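Local coordinates for protein leucine aminopeptidase 1, chloroplastic (Solanum lycopersicum, PDB 5D8N) that removes N-terminal amino acids, preferably leucine, from peptides as a magnesium-dependent homohexameric aminopeptidase of the M17 family and also has chaperone activity, at residues 415-420 / 427-432. The protein carries 1 engineered substitution. Numbering follows the deposited sequence.
Sequences GAIMVA and GAFTPN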
loop_
_atom_site.group_PDB
_atom_site.type_symbol
_atom_site.label_atom_id
_atom_site.label_comp_id
_atom_site.label_asym_id
_atom_site.label_seq_id
_atom_site.Cartn_x
_atom_site.Cartn_y
_atom_site.Cartn_z
ATOM N N GLY A 415 18.920 -0.920 2.062
ATOM C CA GLY A 415 18.181 -2.186 1.961
ATOM C C GLY A 415 18.526 -2.879 0.646
ATOM O O GLY A 415 18.399 -4.093 0.493
ATOM N N ALA A 416 18.906 -2.094 -0.356
ATOM C CA ALA A 416 19.106 -2.637 -1.687
ATOM C C ALA A 416 20.193 -3.716 -1.662
ATOM O O ALA A 416 20.129 -4.702 -2.409
ATOM C CB ALA A 416 19.509 -1.537 -2.637
ATOM N N ILE A 417 21.236 -3.502 -0.864
ATOM C CA ILE A 417 22.326 -4.497 -0.838
ATOM C C ILE A 417 21.866 -5.840 -0.274
ATOM O O ILE A 417 22.335 -6.869 -0.709
ATOM C CB ILE A 417 23.574 -4.004 -0.072
ATOM C CG1 ILE A 417 24.773 -4.856 -0.429
ATOM C CG2 ILE A 417 23.335 -4.053 1.430
ATOM C CD1 ILE A 417 25.191 -4.717 -1.881
ATOM N N MET A 418 20.896 -5.832 0.636
ATOM C CA MET A 418 20.306 -7.080 1.121
ATOM C C MET A 418 19.398 -7.736 0.083
ATOM O O MET A 418 19.389 -8.947 -0.037
ATOM C CB MET A 418 19.536 -6.893 2.432
ATOM C CG MET A 418 20.428 -6.427 3.581
ATOM S SD MET A 418 19.511 -6.058 5.094
ATOM C CE MET A 418 18.933 -7.693 5.542
ATOM N N VAL A 419 18.704 -6.961 -0.737
ATOM C CA VAL A 419 17.997 -7.543 -1.886
ATOM C C VAL A 419 18.985 -8.258 -2.783
ATOM O O VAL A 419 18.787 -9.416 -3.127
ATOM C CB VAL A 419 17.246 -6.495 -2.703
ATOM C CG1 VAL A 419 16.689 -7.127 -3.979
ATOM C CG2 VAL A 419 16.106 -5.918 -1.869
ATOM N N ALA A 420 20.127 -7.619 -3.004
ATOM C CA ALA A 420 21.154 -8.121 -3.910
ATOM C C ALA A 420 21.871 -9.367 -3.392
ATOM O O ALA A 420 22.143 -10.301 -4.160
ATOM C CB ALA A 420 22.170 -7.021 -4.155
ATOM N N GLY A 427 28.351 -6.109 0.688
ATOM C CA GLY A 427 28.789 -5.619 -0.604
ATOM C C GLY A 427 29.971 -4.675 -0.455
ATOM O O GLY A 427 29.923 -3.734 0.326
ATOM N N ALA A 428 30.973 -4.871 -1.304
ATOM C CA ALA A 428 32.191 -4.084 -1.300
ATOM C C ALA A 428 32.244 -3.286 -2.598
ATOM O O ALA A 428 32.122 -3.840 -3.700
ATOM C CB ALA A 428 33.411 -5.005 -1.203
ATOM N N PHE A 429 32.496 -1.990 -2.458
ATOM C CA PHE A 429 32.546 -1.083 -3.587
ATOM C C PHE A 429 33.835 -0.281 -3.544
ATOM O O PHE A 429 34.123 0.341 -2.528
ATOM C CB PHE A 429 31.386 -0.090 -3.541
ATOM C CG PHE A 429 30.033 -0.738 -3.588
ATOM C CD1 PHE A 429 29.437 -1.190 -2.439
ATOM C CD2 PHE A 429 29.300 -0.720 -4.752
ATOM C CE1 PHE A 429 28.185 -1.760 -2.468
ATOM C CE2 PHE A 429 28.048 -1.299 -4.793
ATOM C CZ PHE A 429 27.500 -1.845 -3.651
ATOM N N THR A 430 34.609 -0.334 -4.627
ATOM C CA THR A 430 35.832 0.458 -4.685
ATOM C C THR A 430 36.217 0.773 -6.122
ATOM O O THR A 430 36.040 -0.059 -6.993
ATOM C CB THR A 430 37.003 -0.271 -3.985
ATOM O OG1 THR A 430 38.190 0.518 -4.052
ATOM C CG2 THR A 430 37.277 -1.608 -4.633
ATOM N N PRO A 431 36.753 1.979 -6.366
ATOM C CA PRO A 431 37.430 2.277 -7.632
ATOM C C PRO A 431 38.773 1.570 -7.767
ATOM O O PRO A 431 39.373 1.591 -8.830
ATOM C CB PRO A 431 37.644 3.796 -7.587
ATOM C CG PRO A 431 36.762 4.300 -6.483
ATOM C CD PRO A 431 36.657 3.169 -5.505
ATOM N N ASN A 432 39.295 1.004 -6.684
ATOM C CA ASN A 432 40.691 0.613 -6.639
ATOM C C ASN A 432 40.818 -0.920 -6.633
ATOM O O ASN A 432 40.491 -1.590 -5.637
ATOM C CB ASN A 432 41.344 1.267 -5.399
ATOM C CG ASN A 432 41.132 2.790 -5.328
ATOM O OD1 ASN A 432 40.343 3.313 -4.520
ATOM N ND2 ASN A 432 41.935 3.532 -6.104
#
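I417 of the short helix 416-421 faces the start of strand 426-429 at G427, their CA atoms 6.6 Å apart, and no hydrogen bond joins the two backbones. The contact is purely apolar and rests on one isoleucine branch. With CG1 anti to the backbone N (chi1 -163°), the longer arm of I417 reaches out from the helix, and its CD1 settles 3.9 Å from G427 CA. G427 has no CB, and I417 lies directly against the strand backbone, its CG1 4.0 Å from G427 N. The same CD1 meets the F429 ring at its edge, near the ring plane, 4.1 Å from CZ; the two side chains approach from opposite directions. A480 of helix 479-488 touches both I417 and F429, while D501 and A503 also border the isoleucine. Shortening this isoleucine to an alanine here is likely to open a gap beside G427 and leave the F429 ring edge without its methyl neighbour. The helix also packs against a second subunit, A416 on V419 and A420 on A420 of that subunit. The arrangement thus ties an interface helix to strand 426-429, which runs antiparallel to strand 496-501 in the mixed central sheet of the M17 catalytic domain.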